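PDB 6EIB: sensory box/GGDEF family protein from Vibrio cholerae serotype O1, which converts two molecules of GTP into c-di-GMP through its GGEEF domain, with magnesium as cofactor, and takes part in biofilm formation. Local coordinates for residues F21-A24 / K25-R28; R139-Q142 / A143-A147; K52-E55 / V56-F59; L43-Q47 / F48-K52. All coordinates share one frame; numbering follows the deposited sequence.

In the fold
All four contacts lie in one GGDEF domain, a five-stranded mixed sheet flanked by helices: contacts 1 to 3 within single helices, contact 4 at the joint between two. Along the chain, contact 1 comes first, at the end of helix 10-27; contact 4 follows between helices 41-48 and 50-67, runs through K52 into contact 3 on helix 50-67, and contact 2 comes last on helix 133-148. Contacts 3 and 4 touch, their centres about 9 Å apart. Contact 1 lies far from both (centres about 34 and 41 Å away) but comes within about 7 Å of contact 2, nearest atoms. L144 (contact 2) nears D37, and L57 (contact 3) nears I38 and E80, all probable magnesium-binding residues.

Contact 1 of 4, residues F21-A24 / K25-R28; sequences FARA and KRLR
K25 runs alongside the ring of F21, one helical turn earlier, the two side chains pointing the same way. Starting from the backbone, K25 CB sits 3.8 Å from F21 O and CG stays at a similar distance from the same oxygen. CD makes the closest approach, 3.5 Å from F21 CE1, meeting the ring obliquely. CE stays near CE1, and NZ ends 4.1 Å from F21 CZ, where it is hydrogen-bonded to the carbonyl of D130. Bends at chi3 (126°) and chi4 (57°) carry the chain past the ring toward D130. On another side of the helix, R23 CG touches both R26 NH2 and L27 CD1, while the R23 guanidinium forms a salt bridge with E87. The backbone bond from L27 N to R23 O is 2.8 Å long and nearly straight. Just beyond it, R28 has positive phi and is the C-prime residue of a Schellman motif, which ends helix 10-27. F21 also packs on I133 and I136 of helix 133-148. The lysine thus serves two chemistries: its methylenes pack on F21 and L126, and its ammonium is bonded to the D130 carbonyl.

Contact 2 of 4, residues R139-Q142 / A143-A147; sequences RSDQ and ALYKA. With SO4 (sulfate ion), chain G.
The ring of Y145 carries D141 O at its edge, in the ring plane, with CD1 3.2 Å from that oxygen. The D141 carboxylate stands almost upright to the ring, the planes 85° apart, and brings OD1 to 3.3 Å from Y145 CE1. This second oxygen comes in from outside the ring plane; both approaches would probably be favoured by the slight positive charge of the ring hydrogens. D141 reaches the ring because its CG lies anti to the backbone N (chi1 -170°), swinging the carboxylate beside its own carbonyl. The same carbonyl accepts the helical bond from Y145 N at 3.0 Å. One residue on, the Q142 chain extends away from the helix, and NE2 donates to sulfate O1 over 3.0 Å, fairly straight at 160°. R138 and Y158 bind the sulfate too, which probably came from the crystallisation liquor. K146 crosses the glutamine obliquely, its NZ staying 4.0 Å from Q142 OE1.

On the buried side, S140 hydrogen-bonds to S35, and R139 reaches D130 in a salt bridge. Helix 133-148 forms the crossover of the beta-alpha-beta unit between strands 119-125 and 154-157; L144 packs on S35 and D37 of strand 31-38, D37 being a probable magnesium ligand, while A147 lies against R154 and C156 of strand 154-157.

Contact 3 of 4, residues K52-E55 / V56-F59; sequences KGDE and VLCF
K52 meets V56 one turn later, where its carbonyl oxygen accepts V56 N at 3.2 Å and also lies 3.4 Å from V56 CG2. The valine puts that methyl there because CG2 stands beside its own backbone N, while CG1 is anti to it (chi1 179°). G53 comes next. Its carbonyl oxygen serves several neighbours at once: it accepts L57 N, V56 CB rests 3.3 Å from it, and L57 CG touches it at 3.5 Å, so both side chains lie against this oxygen. D54 follows, its carboxylate passing across the side chain of L57; OD1 comes 3.7 Å from L57 CD1, a plain van der Waals touch between an acidic oxygen and a methyl. The D54 carbonyl accepts C58 N at 2.9 Å, and the sulfur of C58, turned back beside its own backbone N (chi1 -78°), comes to 3.3 Å from the same D54 O. E55 closes the segment: its carbonyl receives F59 N and brushes F59 CB, whereas its side chain runs extended from the helix and touches F111 of a loop.

V56, L57 and F59 join helix 50-67 to its surroundings. V56 packs against F41 of helix 41-48 and F105 of helix 91-107, and F59 against F105, H108 and F110, stacking on the histidine and meeting F110 edge-to-face. L57 packs on F41 as well and lies near I38 and E80, both probable magnesium-binding residues, consistent with a place for this turn beside the active site.

Contact 4 of 4, residues L43-Q47 / F48-K52; sequences LINDQ and FGHDK
The I44 carbonyl accepts F48 N at 2.9 Å and the N45 carbonyl accepts G49 N at 2.7 Å, the latter bond bent to 139° as the helix gives out; G49, with positive phi, leaves helix 41-48 and at once serves as N-cap of helix 50-67. The F48 ring is gripped from more than one direction. Q47 lies alongside it, pointing the same way, with CG over one face in a CH-pi contact, 4.0 Å from the ring centroid. Further out, the amide plane is inclined 31° to the ring, and OE1 comes 3.2 Å from F48 CE2. A fully extended glutamine chain lays the amide along the ring. I44 O lies at the ring edge, in plane, 3.2 Å from F48 CD2, and I44 CD1 adds an apolar touch at 3.9 Å from F48 CE2. N45 spans the joint: OD1 approaches H50 CA at 3.5 Å, while ND2 is hydrogen-bonded to the carbonyl of F41 a turn earlier.

Around this corner, the F48 ring meets that of F111 with the planes at about 40° and also touches Q113, which Q47 contacts as well. I44 packs on I117, so the loop carrying F111, Q113 and I117, ahead of strand 119-125, backs the junction where helix 41-48 turns into helix 50-67.

Contact 1 of 4, residues F21-A24 / K25-R28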
# COMPACT_ATOMS: atom_id res chain seq x y z
N PHE A 21 -11.74 -7.75 8.67
CA PHE A 21 -12.02 -9.01 8.01
C PHE A 21 -13.30 -9.63 8.55
O PHE A 21 -14.20 -10.05 7.78
CB PHE A 21 -10.80 -9.94 8.23
CG PHE A 21 -10.88 -11.28 7.54
CD1 PHE A 21 -11.62 -12.33 8.10
CD2 PHE A 21 -10.15 -11.53 6.38
CE1 PHE A 21 -11.69 -13.56 7.49
CE2 PHE A 21 -10.19 -12.76 5.78
CZ PHE A 21 -10.97 -13.79 6.34
N ALA A 22 -13.40 -9.71 9.87
CA ALA A 22 -14.57 -10.33 10.50
C ALA A 22 -15.84 -9.52 10.27
O ALA A 22 -16.93 -10.06 10.08
CB ALA A 22 -14.32 -10.50 11.98
N ARG A 23 -15.69 -8.21 10.38
CA ARG A 23 -16.78 -7.25 10.14
C ARG A 23 -17.25 -7.42 8.66
O ARG A 23 -18.45 -7.53 8.36
CB ARG A 23 -16.28 -5.84 10.48
CG ARG A 23 -17.28 -4.74 10.71
CD ARG A 23 -16.68 -3.68 11.65
NE ARG A 23 -15.44 -3.12 11.12
CZ ARG A 23 -14.31 -2.97 11.82
NH1 ARG A 23 -14.26 -3.32 13.10
NH2 ARG A 23 -13.23 -2.46 11.23
N ALA A 24 -16.29 -7.51 7.74
CA ALA A 24 -16.58 -7.66 6.31
C ALA A 24 -17.38 -8.91 5.97
O ALA A 24 -18.31 -8.85 5.17
CB ALA A 24 -15.25 -7.68 5.52
N LYS A 25 -17.01 -10.04 6.57
CA LYS A 25 -17.77 -11.28 6.39
C LYS A 25 -19.15 -11.19 7.05
O LYS A 25 -20.16 -11.60 6.46
CB LYS A 25 -17.00 -12.48 6.97
CG LYS A 25 -15.90 -13.05 6.05
CD LYS A 25 -15.11 -14.14 6.79
CE LYS A 25 -15.04 -15.47 6.02
NZ LYS A 25 -14.45 -15.29 4.68
N ARG A 26 -19.20 -10.58 8.23
CA ARG A 26 -20.44 -10.49 9.01
C ARG A 26 -21.46 -9.60 8.28
O ARG A 26 -22.63 -9.95 8.15
CB ARG A 26 -20.14 -9.94 10.41
CG ARG A 26 -21.38 -9.62 11.28
CD ARG A 26 -20.94 -9.26 12.72
NE ARG A 26 -20.18 -8.01 12.75
CZ ARG A 26 -20.74 -6.80 12.88
NH1 ARG A 26 -22.05 -6.69 13.04
NH2 ARG A 26 -19.98 -5.70 12.90
N LEU A 27 -21.02 -8.42 7.85
CA LEU A 27 -21.86 -7.49 7.10
C LEU A 27 -21.93 -7.77 5.59
O LEU A 27 -22.69 -7.13 4.88
CB LEU A 27 -21.36 -6.07 7.35
CG LEU A 27 -21.30 -5.72 8.85
CD1 LEU A 27 -20.65 -4.37 9.13
CD2 LEU A 27 -22.73 -5.73 9.43
N ARG A 28 -21.16 -8.74 5.11
CA ARG A 28 -21.07 -9.01 3.67
C ARG A 28 -20.69 -7.77 2.86
O ARG A 28 -21.36 -7.44 1.89
CB ARG A 28 -22.40 -9.60 3.18
CG ARG A 28 -22.67 -10.97 3.79
CD ARG A 28 -24.07 -11.57 3.52
NE ARG A 28 -25.18 -10.79 4.05
CZ ARG A 28 -26.31 -10.54 3.39
NH1 ARG A 28 -26.49 -11.00 2.15
NH2 ARG A 28 -27.27 -9.83 3.96

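Contact 2 of 4, residues R139-Q142 / A143-A147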
# COMPACT_ATOMS: atom_id res chain seq x y z
N ARG A 139 -2.35 -12.63 -1.49
CA ARG A 139 -2.72 -12.27 -2.86
C ARG A 139 -2.22 -10.86 -3.22
O ARG A 139 -1.74 -10.65 -4.33
CB ARG A 139 -4.24 -12.38 -3.07
CG ARG A 139 -4.78 -13.83 -3.07
CD ARG A 139 -6.20 -13.86 -3.48
NE ARG A 139 -7.01 -13.07 -2.56
CZ ARG A 139 -7.73 -13.60 -1.57
NH1 ARG A 139 -7.76 -14.92 -1.41
NH2 ARG A 139 -8.45 -12.82 -0.76
N SER A 140 -2.33 -9.89 -2.31
CA SER A 140 -1.83 -8.56 -2.66
C SER A 140 -0.31 -8.60 -2.73
O SER A 140 0.28 -7.93 -3.56
CB SER A 140 -2.32 -7.46 -1.70
OG SER A 140 -1.84 -7.60 -0.37
N ASP A 141 0.32 -9.38 -1.85
CA ASP A 141 1.77 -9.49 -1.86
C ASP A 141 2.22 -10.12 -3.17
O ASP A 141 3.23 -9.70 -3.78
CB ASP A 141 2.26 -10.30 -0.64
CG ASP A 141 3.79 -10.26 -0.44
OD1 ASP A 141 4.42 -9.23 -0.77
OD2 ASP A 141 4.36 -11.27 0.05
N GLN A 142 1.49 -11.13 -3.65
CA GLN A 142 1.89 -11.80 -4.90
C GLN A 142 1.70 -10.92 -6.13
O GLN A 142 2.52 -10.92 -7.05
CB GLN A 142 1.08 -13.09 -5.10
CG GLN A 142 1.65 -13.96 -6.20
CD GLN A 142 0.73 -15.09 -6.60
OE1 GLN A 142 0.08 -15.02 -7.65
NE2 GLN A 142 0.64 -16.13 -5.77
N ALA A 143 0.64 -10.13 -6.10
CA ALA A 143 0.37 -9.16 -7.15
C ALA A 143 1.42 -8.08 -7.13
O ALA A 143 1.79 -7.56 -8.17
CB ALA A 143 -1.10 -8.52 -6.98
N LEU A 144 1.89 -7.70 -5.94
CA LEU A 144 2.98 -6.74 -5.86
C LEU A 144 4.24 -7.27 -6.53
O LEU A 144 4.84 -6.61 -7.40
CB LEU A 144 3.25 -6.40 -4.37
CG LEU A 144 4.54 -5.65 -4.01
CD1 LEU A 144 4.63 -4.23 -4.67
CD2 LEU A 144 4.59 -5.45 -2.48
N TYR A 145 4.62 -8.50 -6.21
CA TYR A 145 5.82 -9.07 -6.81
C TYR A 145 5.62 -9.36 -8.29
O TYR A 145 6.60 -9.33 -9.08
CB TYR A 145 6.31 -10.30 -5.98
CG TYR A 145 7.08 -9.76 -4.78
CD1 TYR A 145 6.41 -9.20 -3.69
CD2 TYR A 145 8.49 -9.72 -4.78
CE1 TYR A 145 7.08 -8.64 -2.63
CE2 TYR A 145 9.19 -9.16 -3.70
CZ TYR A 145 8.48 -8.62 -2.63
OH TYR A 145 9.12 -8.05 -1.53
N LYS A 146 4.39 -9.64 -8.69
CA LYS A 146 4.10 -9.80 -10.12
C LYS A 146 4.33 -8.43 -10.82
O LYS A 146 4.96 -8.36 -11.90
CB LYS A 146 2.67 -10.30 -10.28
CG LYS A 146 2.20 -10.72 -11.66
CD LYS A 146 0.68 -11.07 -11.60
CE LYS A 146 0.32 -12.00 -10.40
NZ LYS A 146 -1.17 -12.09 -10.04
N ALA A 147 3.85 -7.36 -10.20
CA ALA A 147 4.07 -6.01 -10.73
C ALA A 147 5.56 -5.71 -10.91
O ALA A 147 6.01 -5.23 -11.95
CB ALA A 147 3.41 -4.97 -9.80
S SO4 G . -2.00 -19.37 -6.49
O1 SO4 G . -1.62 -18.06 -5.97
O2 SO4 G . -1.95 -19.32 -7.95
O3 SO4 G . -1.04 -20.38 -6.03
O4 SO4 G . -3.34 -19.69 -6.03

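Contact 3 of 4, residues K52-E55 / V56-F59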
# COMPACT_ATOMS: atom_id res chain seq x y z
N LYS A 52 16.41 11.81 5.06
CA LYS A 52 15.73 12.08 3.80
C LYS A 52 14.90 10.88 3.34
O LYS A 52 13.80 11.05 2.80
CB LYS A 52 16.75 12.48 2.75
CG LYS A 52 16.98 13.96 2.82
CD LYS A 52 17.99 14.45 1.83
CE LYS A 52 18.31 15.91 2.10
NZ LYS A 52 19.12 16.48 1.00
N GLY A 53 15.42 9.68 3.58
CA GLY A 53 14.64 8.48 3.34
C GLY A 53 13.35 8.56 4.12
O GLY A 53 12.27 8.25 3.60
N ASP A 54 13.44 9.01 5.37
CA ASP A 54 12.27 9.20 6.22
C ASP A 54 11.29 10.24 5.69
O ASP A 54 10.08 10.10 5.90
CB ASP A 54 12.73 9.57 7.63
CG ASP A 54 13.19 8.36 8.42
OD1 ASP A 54 13.22 7.25 7.84
OD2 ASP A 54 13.55 8.52 9.61
N GLU A 55 11.79 11.28 5.02
CA GLU A 55 10.90 12.28 4.42
C GLU A 55 10.05 11.68 3.33
O GLU A 55 8.88 12.07 3.16
CB GLU A 55 11.70 13.46 3.85
CG GLU A 55 12.29 14.38 4.89
CD GLU A 55 13.13 15.51 4.27
OE1 GLU A 55 13.31 15.52 3.03
OE2 GLU A 55 13.60 16.37 5.05
N VAL A 56 10.66 10.78 2.56
CA VAL A 56 9.96 10.07 1.50
C VAL A 56 8.83 9.24 2.07
O VAL A 56 7.70 9.28 1.56
CB VAL A 56 10.90 9.13 0.72
CG1 VAL A 56 10.10 8.40 -0.38
CG2 VAL A 56 12.08 9.89 0.13
N LEU A 57 9.13 8.50 3.13
CA LEU A 57 8.13 7.67 3.80
C LEU A 57 6.99 8.58 4.30
O LEU A 57 5.81 8.27 4.13
CB LEU A 57 8.74 6.93 4.98
CG LEU A 57 9.86 5.92 4.70
CD1 LEU A 57 10.51 5.46 5.98
CD2 LEU A 57 9.31 4.76 3.94
N CYS A 58 7.36 9.72 4.86
CA CYS A 58 6.37 10.64 5.39
C CYS A 58 5.46 11.22 4.31
O CYS A 58 4.24 11.26 4.50
CB CYS A 58 7.05 11.77 6.14
SG CYS A 58 7.59 11.25 7.76
N PHE A 59 6.05 11.64 3.20
CA PHE A 59 5.30 12.12 2.05
C PHE A 59 4.35 11.05 1.52
O PHE A 59 3.22 11.35 1.14
CB PHE A 59 6.24 12.57 0.93
CG PHE A 59 5.51 12.97 -0.32
CD1 PHE A 59 5.00 14.26 -0.46
CD2 PHE A 59 5.29 12.05 -1.34
CE1 PHE A 59 4.30 14.62 -1.61
CE2 PHE A 59 4.58 12.41 -2.48
CZ PHE A 59 4.08 13.69 -2.61

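Contact 4 of 4, residues L43-Q47 / F48-K52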
# COMPACT_ATOMS: atom_id res chain seq x y z
N LEU A 43 18.76 2.53 -2.17
CA LEU A 43 19.62 3.51 -2.89
C LEU A 43 19.33 4.92 -2.42
O LEU A 43 20.25 5.73 -2.24
CB LEU A 43 19.43 3.42 -4.41
CG LEU A 43 20.08 4.60 -5.16
CD1 LEU A 43 21.62 4.63 -5.07
CD2 LEU A 43 19.62 4.76 -6.63
N ILE A 44 18.06 5.24 -2.18
CA ILE A 44 17.73 6.58 -1.68
C ILE A 44 18.39 6.87 -0.33
O ILE A 44 18.94 7.96 -0.12
CB ILE A 44 16.21 6.78 -1.57
CG1 ILE A 44 15.59 6.84 -2.97
CG2 ILE A 44 15.90 8.07 -0.82
CD1 ILE A 44 16.08 8.03 -3.85
N ASN A 45 18.36 5.91 0.59
CA ASN A 45 19.00 6.12 1.89
C ASN A 45 20.52 6.16 1.78
O ASN A 45 21.16 7.00 2.42
CB ASN A 45 18.55 5.04 2.89
CG ASN A 45 17.13 5.27 3.39
OD1 ASN A 45 16.91 5.96 4.39
ND2 ASN A 45 16.16 4.72 2.68
N ASP A 46 21.09 5.32 0.93
CA ASP A 46 22.55 5.30 0.71
C ASP A 46 23.05 6.63 0.19
O ASP A 46 24.09 7.11 0.62
CB ASP A 46 22.94 4.21 -0.28
CG ASP A 46 22.78 2.82 0.30
OD1 ASP A 46 22.62 2.70 1.54
OD2 ASP A 46 22.71 1.87 -0.52
N GLN A 47 22.28 7.25 -0.70
CA GLN A 47 22.72 8.47 -1.37
C GLN A 47 22.31 9.76 -0.64
O GLN A 47 23.06 10.74 -0.66
CB GLN A 47 22.15 8.54 -2.80
CG GLN A 47 22.57 9.81 -3.56
CD GLN A 47 21.88 9.97 -4.91
OE1 GLN A 47 21.03 9.15 -5.29
NE2 GLN A 47 22.25 11.02 -5.65
N PHE A 48 21.20 9.73 0.08
CA PHE A 48 20.71 10.94 0.71
C PHE A 48 20.65 10.86 2.22
O PHE A 48 20.51 11.88 2.89
CB PHE A 48 19.30 11.27 0.19
CG PHE A 48 19.24 11.51 -1.28
CD1 PHE A 48 19.52 12.77 -1.80
CD2 PHE A 48 18.92 10.47 -2.15
CE1 PHE A 48 19.47 12.99 -3.17
CE2 PHE A 48 18.87 10.68 -3.52
CZ PHE A 48 19.15 11.94 -4.03
N GLY A 49 20.79 9.66 2.77
CA GLY A 49 20.76 9.56 4.21
C GLY A 49 19.40 9.23 4.77
O GLY A 49 18.37 9.39 4.11
N HIS A 50 19.43 8.74 6.00
CA HIS A 50 18.26 8.22 6.70
C HIS A 50 17.16 9.25 6.95
O HIS A 50 15.97 8.93 6.90
CB HIS A 50 18.72 7.62 8.04
CG HIS A 50 17.63 6.99 8.84
ND1 HIS A 50 17.24 5.67 8.67
CD2 HIS A 50 16.83 7.49 9.81
CE1 HIS A 50 16.25 5.40 9.50
NE2 HIS A 50 15.99 6.48 10.21
N ASP A 51 17.54 10.50 7.20
CA ASP A 51 16.53 11.52 7.47
C ASP A 51 15.73 11.83 6.21
O ASP A 51 14.52 12.03 6.28
CB ASP A 51 17.17 12.79 8.03
CG ASP A 51 17.55 12.65 9.48
OD1 ASP A 51 17.26 11.59 10.07
OD2 ASP A 51 18.16 13.60 10.03
N LYS A 52 16.41 11.81 5.06
CA LYS A 52 15.73 12.08 3.80
C LYS A 52 14.90 10.88 3.34
O LYS A 52 13.80 11.05 2.80
CB LYS A 52 16.75 12.48 2.75
CG LYS A 52 16.98 13.96 2.82
CD LYS A 52 17.99 14.45 1.83
CE LYS A 52 18.31 15.91 2.10
NZ LYS A 52 19.12 16.48 1.00